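Local atomic coordinates of peptidase, M20/M25/M40 family (Staphylococcus aureus, PDB entry 4EWT), a protein that probably hydrolyses the amide bond of N-acylated amino acids, as an aminoacylase-like metallopeptidase of the M20 family that carries two manganese ions. Residues Q25-S30 against F92-K97; L82-D87 against M100-H105; D106-Y111 against V163-T168. All blocks are in the same frame, centred on the assembly; numbering follows the deposited sequence.

Contact 1 (Q25-S30 against F92-K97); sequences QHPELS and FASQNK
Q25 lies across the backbone of F92, the two side chains crossing at about a right angle. Its CB is 3.9 Å from F92 O, and the next carbon, CG, presses closer to that same oxygen at 3.3 Å. Beyond CG the chain is extended (chi2 -176°), which carries CD past F92 CA and brings NE2 to 3.5 Å from F92 CA, beside the start of the phenylalanine side chain. The F92 ring packs instead on H24, R20 and R21 of helix 13-25.

The backbone bond of the contact comes next: Q95 N donates to Q25 O at 3.0 Å, almost straight at 174°. Further along, P27 sets its CG against S94 OG, 3.2 Å away. That hydroxyl is already engaged, accepting from N96 N in an ST turn and bonding to V99 O. At the outer side H26 NE2 and Q95 OE1 are 2.7 Å apart, the imidazole and amide planes nearly perpendicular.

The one main-chain bond that is certain, together with alkyl carbons resting on backbone and hydroxyl oxygens, joins the two loops at the protein surface.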
ATOM      1  N   GLN A  25     -28.397  16.401 -36.438  1.00 52.96           N
ATOM      2  CA  GLN A  25     -28.935  15.221 -37.117  1.00 56.77           C
ATOM      3  C   GLN A  25     -27.897  14.441 -37.916  1.00 57.10           C
ATOM      4  O   GLN A  25     -28.045  13.226 -38.118  1.00 59.74           O
ATOM      5  CB  GLN A  25     -30.083  15.626 -38.063  1.00 58.94           C
ATOM      6  CG  GLN A  25     -31.453  15.125 -37.627  1.00 63.50           C
ATOM      7  CD  GLN A  25     -32.567  15.437 -38.618  1.00 67.66           C
ATOM      8  OE1 GLN A  25     -32.325  15.736 -39.791  1.00 67.98           O
ATOM      9  NE2 GLN A  25     -33.800  15.362 -38.142  1.00 71.22           N
ATOM     10  N   HIS A  26     -26.865  15.140 -38.389  1.00 54.36           N
ATOM     11  CA  HIS A  26     -25.850  14.528 -39.246  1.00 55.52           C
ATOM     12  C   HIS A  26     -24.447  14.633 -38.651  1.00 52.77           C
ATOM     13  O   HIS A  26     -23.538  15.144 -39.314  1.00 51.70           O
ATOM     14  CB  HIS A  26     -25.872  15.149 -40.653  1.00 56.20           C
ATOM     15  CG  HIS A  26     -27.039  14.728 -41.492  1.00 60.63           C
ATOM     16  ND1 HIS A  26     -28.079  15.579 -41.801  1.00 61.98           N
ATOM     17  CD2 HIS A  26     -27.323  13.550 -42.099  1.00 65.35           C
ATOM     18  CE1 HIS A  26     -28.955  14.944 -42.561  1.00 65.88           C
ATOM     19  NE2 HIS A  26     -28.520  13.710 -42.757  1.00 68.56           N
ATOM     20  N   PRO A  27     -24.256  14.137 -37.409  1.00 52.10           N
ATOM     21  CA  PRO A  27     -22.938  14.267 -36.782  1.00 49.76           C
ATOM     22  C   PRO A  27     -21.923  13.309 -37.394  1.00 51.55           C
ATOM     23  O   PRO A  27     -22.286  12.215 -37.844  1.00 54.99           O
ATOM     24  CB  PRO A  27     -23.211  13.893 -35.326  1.00 48.98           C
ATOM     25  CG  PRO A  27     -24.314  12.893 -35.410  1.00 52.50           C
ATOM     26  CD  PRO A  27     -25.176  13.333 -36.575  1.00 53.92           C
ATOM     27  N   GLU A  28     -20.664  13.729 -37.424  1.00 49.80           N
ATOM     28  CA  GLU A  28     -19.588  12.869 -37.898  1.00 51.71           C
ATOM     29  C   GLU A  28     -18.415  12.863 -36.940  1.00 49.80           C
ATOM     30  O   GLU A  28     -18.102  13.878 -36.317  1.00 46.54           O
ATOM     31  CB  GLU A  28     -19.113  13.303 -39.274  1.00 52.57           C
ATOM     32  CG  GLU A  28     -20.064  12.935 -40.395  1.00 56.56           C
ATOM     33  CD  GLU A  28     -19.770  13.695 -41.660  1.00 57.65           C
ATOM     34  OE1 GLU A  28     -19.401  14.888 -41.563  1.00 55.78           O
ATOM     35  OE2 GLU A  28     -19.906  13.102 -42.746  1.00 61.52           O
ATOM     36  N   LEU A  29     -17.767  11.707 -36.853  1.00 51.78           N
ATOM     37  CA  LEU A  29     -16.612  11.491 -35.983  1.00 50.91           C
ATOM     38  C   LEU A  29     -15.397  12.326 -36.377  1.00 49.51           C
ATOM     39  O   LEU A  29     -15.267  12.742 -37.535  1.00 49.88           O
ATOM     40  CB  LEU A  29     -16.236  10.003 -36.006  1.00 53.63           C
ATOM     41  CG  LEU A  29     -16.720   9.057 -34.905  1.00 54.58           C
ATOM     42  CD1 LEU A  29     -17.822   9.629 -34.038  1.00 52.10           C
ATOM     43  CD2 LEU A  29     -17.142   7.731 -35.520  1.00 59.56           C
ATOM     44  N   SER A  30     -14.509  12.543 -35.406  1.00 47.97           N
ATOM     45  CA  SER A  30     -13.230  13.217 -35.626  1.00 47.38           C
ATOM     46  C   SER A  30     -12.423  12.509 -36.715  1.00 50.83           C
ATOM     47  O   SER A  30     -12.302  11.286 -36.703  1.00 53.14           O
ATOM     48  CB  SER A  30     -12.415  13.259 -34.331  1.00 45.70           C
ATOM     49  OG  SER A  30     -13.168  13.778 -33.250  1.00 43.06           O
ATOM     50  N   PHE A  92     -34.730  15.831 -33.828  1.00 64.68           N
ATOM     51  CA  PHE A  92     -33.539  15.988 -34.665  1.00 61.69           C
ATOM     52  C   PHE A  92     -32.321  15.255 -34.094  1.00 60.19           C
ATOM     53  O   PHE A  92     -31.172  15.639 -34.351  1.00 56.80           O
ATOM     54  CB  PHE A  92     -33.214  17.478 -34.878  1.00 57.98           C
ATOM     55  CG  PHE A  92     -33.203  18.290 -33.611  1.00 55.38           C
ATOM     56  CD1 PHE A  92     -34.378  18.842 -33.109  1.00 56.61           C
ATOM     57  CD2 PHE A  92     -32.018  18.519 -32.928  1.00 52.85           C
ATOM     58  CE1 PHE A  92     -34.375  19.595 -31.939  1.00 55.52           C
ATOM     59  CE2 PHE A  92     -32.004  19.274 -31.757  1.00 52.07           C
ATOM     60  CZ  PHE A  92     -33.189  19.813 -31.262  1.00 52.96           C
ATOM     61  N   ALA A  93     -32.579  14.200 -33.321  1.00 62.87           N
ATOM     62  CA  ALA A  93     -31.507  13.365 -32.777  1.00 62.18           C
ATOM     63  C   ALA A  93     -30.772  12.690 -33.928  1.00 62.77           C
ATOM     64  O   ALA A  93     -31.378  12.370 -34.955  1.00 65.34           O
ATOM     65  CB  ALA A  93     -32.065  12.323 -31.799  1.00 65.34           C
ATOM     66  N   SER A  94     -29.468  12.495 -33.750  1.00 60.71           N
ATOM     67  CA  SER A  94     -28.597  11.884 -34.757  1.00 61.55           C
ATOM     68  C   SER A  94     -29.104  10.651 -35.502  1.00 66.48           C
ATOM     69  O   SER A  94     -29.499   9.661 -34.882  1.00 69.16           O
ATOM     70  CB  SER A  94     -27.310  11.392 -34.096  1.00 59.69           C
ATOM     71  OG  SER A  94     -26.558  10.591 -34.989  1.00 60.81           O
ATOM     72  N   GLN A  95     -29.097  10.720 -36.831  1.00 68.12           N
ATOM     73  CA  GLN A  95     -29.504   9.566 -37.633  1.00 73.34           C
ATOM     74  C   GLN A  95     -28.282   8.763 -38.093  1.00 73.83           C
ATOM     75  O   GLN A  95     -28.401   7.820 -38.879  1.00 77.95           O
ATOM     76  CB  GLN A  95     -30.401   9.981 -38.807  1.00 75.51           C
ATOM     77  CG  GLN A  95     -29.724  10.830 -39.865  1.00 74.41           C
ATOM     78  CD  GLN A  95     -30.654  11.209 -40.995  1.00 78.42           C
ATOM     79  OE1 GLN A  95     -30.217  11.726 -42.020  1.00 79.06           O
ATOM     80  NE2 GLN A  95     -31.949  10.956 -40.815  1.00 82.39           N
ATOM     81  N   ASN A  96     -27.113   9.145 -37.583  1.00 70.18           N
ATOM     82  CA  ASN A  96     -25.874   8.418 -37.818  1.00 70.17           C
ATOM     83  C   ASN A  96     -25.568   7.548 -36.593  1.00 69.99           C
ATOM     84  O   ASN A  96     -24.941   8.004 -35.633  1.00 66.31           O
ATOM     85  CB  ASN A  96     -24.739   9.412 -38.130  1.00 66.68           C
ATOM     86  CG  ASN A  96     -23.398   8.730 -38.429  1.00 68.19           C
ATOM     87  OD1 ASN A  96     -22.347   9.371 -38.358  1.00 66.23           O
ATOM     88  ND2 ASN A  96     -23.430   7.440 -38.766  1.00 73.53           N
ATOM     89  N   LYS A  97     -26.023   6.295 -36.644  1.00 73.63           N
ATOM     90  CA  LYS A  97     -25.981   5.375 -35.499  1.00 74.35           C
ATOM     91  C   LYS A  97     -24.647   5.374 -34.747  1.00 70.89           C
ATOM     92  O   LYS A  97     -23.581   5.225 -35.347  1.00 70.43           O
ATOM     93  CB  LYS A  97     -26.353   3.956 -35.941  1.00 79.82           C
TER

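Contact 2 (L82-D87 against M100-H105); sequences LPITED and MHACGH. With MN (manganese (II) ion), chain F; MN (manganese (II) ion), chain E.
The carboxylate of E86 is sandwiched between two apolar groups: M100 lies over one face, with CE 4.0 Å from E86 CD, and the methyl of A93 covers the opposite face. The oxygens have polar partners: OE2 bonds to H24 and OE1 to S94 N, while water 1 donates to E86 OE1 at 2.7 Å and accepts from H101 N. M100 reaches this position because CG stands anti to the backbone N (chi1 172°) and the chain stays extended to CE, with SD also touching I84 CG2.

Two backbone bonds tie L82 to M100 as an antiparallel, hydrogen-bonded bridge. L82 N donates to M100 O at 3.0 Å from well above the carbonyl plane, whereas M100 N meets L82 O within that plane. Beyond the bridge, the methyl of A102 fits against L82 CD1 (3.9 Å) and I84 CD1.

C103 then turns its sulfur to both manganese ions, SG lying 2.4 Å from one and 2.6 Å from the other; H105 NE2 binds the second. H164 completes the protein ligands of that ion, and E139 and H362 those of the first. The whole bridge belongs to the connection between strand 72-78 and helix 105-120, and G104 is the N-cap of that helix, so that C103 and H105 flank the cap at its start.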
ATOM      1  N   LEU A  82     -18.959  12.932 -31.487  1.00 44.46           N
ATOM      2  CA  LEU A  82     -18.384  11.880 -30.633  1.00 45.65           C
ATOM      3  C   LEU A  82     -19.004  10.493 -30.876  1.00 49.07           C
ATOM      4  O   LEU A  82     -20.136  10.406 -31.359  1.00 51.06           O
ATOM      5  CB  LEU A  82     -18.563  12.263 -29.162  1.00 44.26           C
ATOM      6  CG  LEU A  82     -17.719  13.410 -28.613  1.00 41.68           C
ATOM      7  CD1 LEU A  82     -18.456  14.097 -27.474  1.00 41.57           C
ATOM      8  CD2 LEU A  82     -16.363  12.898 -28.160  1.00 41.43           C
ATOM      9  N   PRO A  83     -18.265   9.406 -30.542  1.00 50.30           N
ATOM     10  CA  PRO A  83     -18.796   8.037 -30.664  1.00 53.82           C
ATOM     11  C   PRO A  83     -19.765   7.677 -29.524  1.00 54.67           C
ATOM     12  O   PRO A  83     -19.429   6.879 -28.646  1.00 55.26           O
ATOM     13  CB  PRO A  83     -17.533   7.166 -30.598  1.00 54.65           C
ATOM     14  CG  PRO A  83     -16.581   7.958 -29.755  1.00 51.27           C
ATOM     15  CD  PRO A  83     -16.847   9.403 -30.120  1.00 48.85           C
ATOM     16  N   ILE A  84     -20.957   8.271 -29.557  1.00 54.87           N
ATOM     17  CA  ILE A  84     -21.947   8.136 -28.486  1.00 55.73           C
ATOM     18  C   ILE A  84     -23.340   7.920 -29.077  1.00 58.78           C
ATOM     19  O   ILE A  84     -23.750   8.634 -29.997  1.00 58.34           O
ATOM     20  CB  ILE A  84     -21.940   9.397 -27.566  1.00 52.73           C
ATOM     21  CG1 ILE A  84     -20.642   9.463 -26.745  1.00 50.44           C
ATOM     22  CG2 ILE A  84     -23.158   9.426 -26.645  1.00 54.13           C
ATOM     23  CD1 ILE A  84     -20.241  10.854 -26.343  1.00 46.52           C
ATOM     24  N   THR A  85     -24.083   6.995 -28.508  1.00 61.71           N
ATOM     25  CA  THR A  85     -25.415   6.705 -28.950  1.00 65.06           C
ATOM     26  C   THR A  85     -26.393   7.656 -28.324  1.00 64.50           C
ATOM     27  O   THR A  85     -26.556   7.647 -27.132  1.00 64.65           O
ATOM     28  CB  THR A  85     -25.764   5.284 -28.567  1.00 68.87           C
ATOM     29  OG1 THR A  85     -25.030   4.403 -29.407  1.00 69.83           O
ATOM     30  CG2 THR A  85     -27.206   5.046 -28.752  1.00 72.85           C
ATOM     31  N   GLU A  86     -27.051   8.481 -29.142  1.00 64.41           N
ATOM     32  CA  GLU A  86     -27.905   9.565 -28.640  1.00 63.47           C
ATOM     33  C   GLU A  86     -29.194   9.041 -28.009  1.00 67.20           C
ATOM     34  O   GLU A  86     -29.851   8.150 -28.552  1.00 70.47           O
ATOM     35  CB  GLU A  86     -28.203  10.602 -29.731  1.00 62.44           C
ATOM     36  CG  GLU A  86     -29.068  11.783 -29.253  1.00 61.61           C
ATOM     37  CD  GLU A  86     -29.019  13.005 -30.164  1.00 58.55           C
ATOM     38  OE1 GLU A  86     -28.334  12.970 -31.212  1.00 57.52           O
ATOM     39  OE2 GLU A  86     -29.676  14.013 -29.822  1.00 56.72           O
ATOM     40  N   ASP A  87     -29.583   9.654 -26.912  1.00 66.76           N
ATOM     41  CA  ASP A  87     -30.684   9.208 -26.118  1.00 70.45           C
ATOM     42  C   ASP A  87     -31.699  10.210 -25.714  1.00 70.92           C
ATOM     43  O   ASP A  87     -32.572   9.978 -24.914  1.00 74.37           O
ATOM     44  CB  ASP A  87     -30.171   8.334 -25.016  1.00 71.24           C
ATOM     45  CG  ASP A  87     -30.995   7.128 -24.830  1.00 76.26           C
ATOM     46  OD1 ASP A  87     -31.169   6.386 -25.820  1.00 79.70           O
ATOM     47  OD2 ASP A  87     -31.472   6.939 -23.706  1.00 79.10           O
ATOM     48  N   MET A 100     -22.961  11.160 -32.071  1.00 50.55           N
ATOM     49  CA  MET A 100     -23.788  12.237 -31.516  1.00 48.96           C
ATOM     50  C   MET A 100     -22.971  13.508 -31.249  1.00 45.32           C
ATOM     51  O   MET A 100     -21.837  13.428 -30.752  1.00 43.59           O
ATOM     52  CB  MET A 100     -24.405  11.771 -30.192  1.00 50.10           C
ATOM     53  CG  MET A 100     -25.142  12.853 -29.410  1.00 49.03           C
ATOM     54  SD  MET A 100     -25.576  12.346 -27.732  1.00 50.12           S
ATOM     55  CE  MET A 100     -26.474  13.808 -27.213  1.00 49.01           C
ATOM     56  N   HIS A 101     -23.552  14.672 -31.550  1.00 44.19           N
ATOM     57  CA  HIS A 101     -22.975  15.950 -31.114  1.00 41.60           C
ATOM     58  C   HIS A 101     -23.238  16.181 -29.623  1.00 41.25           C
ATOM     59  O   HIS A 101     -24.123  16.965 -29.253  1.00 41.53           O
ATOM     60  CB  HIS A 101     -23.498  17.125 -31.942  1.00 40.93           C
ATOM     61  CG  HIS A 101     -22.706  17.392 -33.182  1.00 40.72           C
ATOM     62  ND1 HIS A 101     -21.396  17.830 -33.151  1.00 38.46           N
ATOM     63  CD2 HIS A 101     -23.041  17.294 -34.491  1.00 41.42           C
ATOM     64  CE1 HIS A 101     -20.958  17.984 -34.388  1.00 38.90           C
ATOM     65  NE2 HIS A 101     -21.936  17.662 -35.219  1.00 41.33           N
ATOM     66  N   ALA A 102     -22.456  15.491 -28.788  1.00 40.64           N
ATOM     67  CA  ALA A 102     -22.634  15.497 -27.342  1.00 40.77           C
ATOM     68  C   ALA A 102     -21.826  16.576 -26.609  1.00 38.59           C
ATOM     69  O   ALA A 102     -21.728  16.537 -25.377  1.00 38.68           O
ATOM     70  CB  ALA A 102     -22.313  14.098 -26.766  1.00 42.12           C
ATOM     71  N   CYS A 103     -21.258  17.528 -27.356  1.00 36.57           N
ATOM     72  CA  CYS A 103     -20.443  18.614 -26.774  1.00 34.96           C
ATOM     73  C   CYS A 103     -20.827  20.006 -27.303  1.00 33.89           C
ATOM     74  O   CYS A 103     -20.151  20.997 -27.013  1.00 33.00           O
ATOM     75  CB  CYS A 103     -18.947  18.356 -27.001  1.00 33.59           C
ATOM     76  SG  CYS A 103     -17.843  19.037 -25.728  1.00 33.96           S
ATOM     77  N   GLY A 104     -21.904  20.070 -28.086  1.00 34.60           N
ATOM     78  CA  GLY A 104     -22.454  21.338 -28.557  1.00 33.72           C
ATOM     79  C   GLY A 104     -21.698  21.938 -29.726  1.00 32.38           C
ATOM     80  O   GLY A 104     -21.854  23.122 -30.023  1.00 31.64           O
ATOM     81  N   HIS A 105     -20.884  21.122 -30.394  1.00 31.95           N
ATOM     82  CA  HIS A 105     -20.108  21.567 -31.557  1.00 31.25           C
ATOM     83  C   HIS A 105     -21.017  21.939 -32.736  1.00 31.71           C
ATOM     84  O   HIS A 105     -20.678  22.804 -33.538  1.00 31.16           O
ATOM     85  CB  HIS A 105     -19.099  20.496 -31.983  1.00 31.37           C
ATOM     86  CG  HIS A 105     -17.987  20.273 -31.004  1.00 31.47           C
ATOM     87  ND1 HIS A 105     -16.887  19.496 -31.299  1.00 31.92           N
ATOM     88  CD2 HIS A 105     -17.800  20.722 -29.739  1.00 30.08           C
ATOM     89  CE1 HIS A 105     -16.073  19.475 -30.262  1.00 31.02           C
ATOM     90  NE2 HIS A 105     -16.605  20.207 -29.302  1.00 31.27           N
TER
HETATM   91 MN    MN F 402     -16.247  20.579 -27.076  1.00 35.56          MN
HETATM   92 MN    MN E 401     -15.999  17.446 -25.839  1.00 55.48          MN
HETATM   93  O   HOH W   1     -26.429  14.533 -32.365  1.00 13.21           O
HETATM   94  O   HOH W   2     -14.346  19.097 -26.511  1.00 31.85           O
HETATM   95  O   HOH W   3     -14.694  21.943 -27.986  1.00 36.08           O

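Contact 3 (D106-Y111 against V163-T168); sequences DAHTAY and VHVMST. With MN (manganese (II) ion), chain F.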
ATOM      1  N   ASP A 106     -22.168  21.277 -32.836  1.00 33.20           N
ATOM      2  CA  ASP A 106     -23.200  21.669 -33.796  1.00 33.91           C
ATOM      3  C   ASP A 106     -23.692  23.092 -33.504  1.00 32.89           C
ATOM      4  O   ASP A 106     -23.870  23.894 -34.430  1.00 31.90           O
ATOM      5  CB  ASP A 106     -24.369  20.678 -33.777  1.00 36.45           C
ATOM      6  CG  ASP A 106     -24.966  20.493 -32.385  1.00 37.12           C
ATOM      7  OD1 ASP A 106     -24.230  20.600 -31.373  1.00 36.12           O
ATOM      8  OD2 ASP A 106     -26.182  20.245 -32.308  1.00 37.64           O
ATOM      9  N   ALA A 107     -23.886  23.401 -32.220  1.00 31.90           N
ATOM     10  CA  ALA A 107     -24.299  24.741 -31.809  1.00 31.32           C
ATOM     11  C   ALA A 107     -23.189  25.767 -32.025  1.00 29.60           C
ATOM     12  O   ALA A 107     -23.461  26.881 -32.451  1.00 30.16           O
ATOM     13  CB  ALA A 107     -24.759  24.749 -30.367  1.00 32.08           C
ATOM     14  N   HIS A 108     -21.938  25.396 -31.757  1.00 28.25           N
ATOM     15  CA  HIS A 108     -20.827  26.287 -32.066  1.00 26.84           C
ATOM     16  C   HIS A 108     -20.775  26.649 -33.561  1.00 26.82           C
ATOM     17  O   HIS A 108     -20.599  27.811 -33.921  1.00 25.53           O
ATOM     18  CB  HIS A 108     -19.495  25.703 -31.615  1.00 26.01           C
ATOM     19  CG  HIS A 108     -19.438  25.386 -30.151  1.00 25.98           C
ATOM     20  ND1 HIS A 108     -18.582  24.441 -29.633  1.00 24.99           N
ATOM     21  CD2 HIS A 108     -20.140  25.876 -29.101  1.00 25.62           C
ATOM     22  CE1 HIS A 108     -18.750  24.367 -28.324  1.00 24.92           C
ATOM     23  NE2 HIS A 108     -19.695  25.221 -27.977  1.00 25.72           N
ATOM     24  N   THR A 109     -20.946  25.646 -34.416  1.00 27.27           N
ATOM     25  CA  THR A 109     -20.917  25.855 -35.858  1.00 27.98           C
ATOM     26  C   THR A 109     -22.103  26.715 -36.313  1.00 28.44           C
ATOM     27  O   THR A 109     -21.939  27.652 -37.099  1.00 27.85           O
ATOM     28  CB  THR A 109     -20.872  24.497 -36.588  1.00 29.12           C
ATOM     29  OG1 THR A 109     -19.751  23.758 -36.089  1.00 29.09           O
ATOM     30  CG2 THR A 109     -20.727  24.667 -38.099  1.00 29.29           C
ATOM     31  N   ALA A 110     -23.276  26.419 -35.767  1.00 29.28           N
ATOM     32  CA  ALA A 110     -24.504  27.123 -36.129  1.00 30.34           C
ATOM     33  C   ALA A 110     -24.403  28.635 -35.926  1.00 29.93           C
ATOM     34  O   ALA A 110     -24.655  29.418 -36.865  1.00 29.94           O
ATOM     35  CB  ALA A 110     -25.704  26.548 -35.363  1.00 31.42           C
ATOM     36  N   TYR A 111     -24.034  29.047 -34.715  1.00 29.22           N
ATOM     37  CA  TYR A 111     -24.001  30.471 -34.396  1.00 29.06           C
ATOM     38  C   TYR A 111     -22.885  31.171 -35.178  1.00 28.19           C
ATOM     39  O   TYR A 111     -23.063  32.303 -35.616  1.00 28.16           O
ATOM     40  CB  TYR A 111     -23.872  30.725 -32.885  1.00 28.86           C
ATOM     41  CG  TYR A 111     -22.445  30.905 -32.408  1.00 28.56           C
ATOM     42  CD1 TYR A 111     -21.781  32.129 -32.561  1.00 29.05           C
ATOM     43  CD2 TYR A 111     -21.756  29.858 -31.810  1.00 28.52           C
ATOM     44  CE1 TYR A 111     -20.460  32.292 -32.141  1.00 28.81           C
ATOM     45  CE2 TYR A 111     -20.437  30.017 -31.377  1.00 29.12           C
ATOM     46  CZ  TYR A 111     -19.800  31.239 -31.546  1.00 28.71           C
ATOM     47  OH  TYR A 111     -18.495  31.398 -31.125  1.00 29.73           O
ATOM     48  N   VAL A 163     -15.526  30.239 -28.096  1.00 24.57           N
ATOM     49  CA  VAL A 163     -16.630  30.129 -27.172  1.00 26.05           C
ATOM     50  C   VAL A 163     -17.011  28.668 -27.103  1.00 26.06           C
ATOM     51  O   VAL A 163     -16.976  27.969 -28.116  1.00 25.64           O
ATOM     52  CB  VAL A 163     -17.849  30.982 -27.625  1.00 27.00           C
ATOM     53  CG1 VAL A 163     -19.134  30.520 -26.943  1.00 28.81           C
ATOM     54  CG2 VAL A 163     -17.608  32.444 -27.331  1.00 27.61           C
ATOM     55  N   HIS A 164     -17.336  28.209 -25.898  1.00 26.68           N
ATOM     56  CA  HIS A 164     -17.932  26.904 -25.713  1.00 27.13           C
ATOM     57  C   HIS A 164     -19.228  27.071 -24.936  1.00 29.11           C
ATOM     58  O   HIS A 164     -19.257  27.749 -23.898  1.00 30.04           O
ATOM     59  CB  HIS A 164     -16.971  25.985 -24.945  1.00 26.85           C
ATOM     60  CG  HIS A 164     -17.114  24.538 -25.292  1.00 26.17           C
ATOM     61  ND1 HIS A 164     -18.213  23.794 -24.926  1.00 27.44           N
ATOM     62  CD2 HIS A 164     -16.302  23.701 -25.978  1.00 25.41           C
ATOM     63  CE1 HIS A 164     -18.065  22.555 -25.361  1.00 29.87           C
ATOM     64  NE2 HIS A 164     -16.910  22.469 -25.995  1.00 27.83           N
ATOM     65  N   VAL A 165     -20.302  26.483 -25.455  1.00 30.56           N
ATOM     66  CA  VAL A 165     -21.549  26.336 -24.700  1.00 33.56           C
ATOM     67  C   VAL A 165     -21.337  25.377 -23.526  1.00 35.09           C
ATOM     68  O   VAL A 165     -20.673  24.339 -23.667  1.00 34.16           O
ATOM     69  CB  VAL A 165     -22.711  25.811 -25.576  1.00 34.47           C
ATOM     70  CG1 VAL A 165     -23.127  26.865 -26.610  1.00 33.48           C
ATOM     71  CG2 VAL A 165     -22.348  24.471 -26.254  1.00 34.36           C
ATOM     72  N   MET A 166     -21.886  25.741 -22.371  1.00 37.64           N
ATOM     73  CA  MET A 166     -21.767  24.930 -21.172  1.00 39.42           C
ATOM     74  C   MET A 166     -23.130  24.488 -20.663  1.00 42.34           C
ATOM     75  O   MET A 166     -23.877  25.286 -20.082  1.00 44.12           O
ATOM     76  CB  MET A 166     -21.011  25.693 -20.090  1.00 40.33           C
ATOM     77  CG  MET A 166     -19.607  26.119 -20.494  1.00 39.65           C
ATOM     78  SD  MET A 166     -18.522  24.742 -20.908  1.00 39.73           S
ATOM     79  CE  MET A 166     -17.814  24.385 -19.308  1.00 39.44           C
ATOM     80  N   SER A 167     -23.441  23.210 -20.877  1.00 43.00           N
ATOM     81  CA  SER A 167     -24.729  22.627 -20.487  1.00 46.09           C
ATOM     82  C   SER A 167     -24.902  22.589 -18.972  1.00 48.29           C
ATOM     83  O   SER A 167     -25.977  22.272 -18.467  1.00 51.19           O
ATOM     84  CB  SER A 167     -24.851  21.207 -21.042  1.00 46.08           C
ATOM     85  OG  SER A 167     -24.038  20.306 -20.302  1.00 46.00           O
ATOM     86  N   THR A 168     -23.832  22.936 -18.266  1.00 47.52           N
ATOM     87  CA  THR A 168     -23.746  22.828 -16.820  1.00 49.72           C
ATOM     88  C   THR A 168     -23.768  24.218 -16.167  1.00 50.94           C
ATOM     89  O   THR A 168     -23.804  24.344 -14.946  1.00 52.90           O
ATOM     90  CB  THR A 168     -22.459  22.021 -16.446  1.00 48.15           C
ATOM     91  OG1 THR A 168     -22.672  20.629 -16.728  1.00 48.66           O
ATOM     92  CG2 THR A 168     -22.050  22.189 -14.982  1.00 50.43           C
TER
HETATM   93 MN    MN F 402     -16.247  20.579 -27.076  1.00 35.56          MN
HETATM   94  O   HOH W   4     -17.236  28.873 -30.668  1.00 20.47           O
HETATM   95  O   HOH W   2     -14.346  19.097 -26.511  1.00 31.85           O
HETATM   96  O   HOH W   3     -14.694  21.943 -27.986  1.00 36.08           O
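H108 and H164 form a T-shaped pair at the tightly packed end of this contact. The edge of H108 points into the face of H164, the planes 75° apart, and H108 CE1 stands over the centre of the H164 ring, 3.4 Å from H164 CG. With its CG anti to the carbonyl carbon (chi1 -58°), H108 swings its imidazole from the helix to the strand, where NE2 accepts from V165 N at 2.9 Å along a fairly straight N-H (163°). The other ring nitrogen bonds to D78, an arrangement consistent with a proton on ND1 and none on NE2. V165 adds a methyl, CG2 lying 3.3 Å from H108 NE2, and V163 O lies over one face of the H108 ring.

H164 is gripped at both of its nitrogens. NE2 binds a manganese ion at 2.3 Å, and ND1 donates to V165 O at 2.8 Å with that oxygen in the ring plane, a second-shell bond that would hold the rotation of the metal-binding ring. V165 O also has a bond from H361.

Helix 105-120 here packs against strand 159-166, an inner strand of the mixed sheet of the metal-binding alpha/beta domain, and the local axes approach to 8.6 Å.

Toward Y111 the packing is looser. The phenol oxygen OH comes only to 3.6 Å from V163 CB, and its polar link to the strand is indirect: Y111 OH donates to water 4, which in turn donates to V163 O at 2.7 Å. Helix 372-386 covers this end, with V380 touching both Y111 and V163.

How the contacts relate
From the N terminus, helix 13-25 runs into the loop 25-30, which contact 1 joins to 92-97 across helix 34-43 and the first three strands of the chain. Contact 2 crosses it, since 82-87 comes before 92-97 and 100-105 after; it closes a short loop without helix or strand. The two pack together directly, P27 against H101 and L29 against L82. Contact 3 follows in series, bringing helix 105-120 back to strand 159-166. It adjoins contact 2 where C103 O lies 3.1 Å from H164 CE1, and both share one manganese ion with waters 2 and 3. Contact 2 thus lies between the others, touching both, while contacts 1 and 3 do not meet.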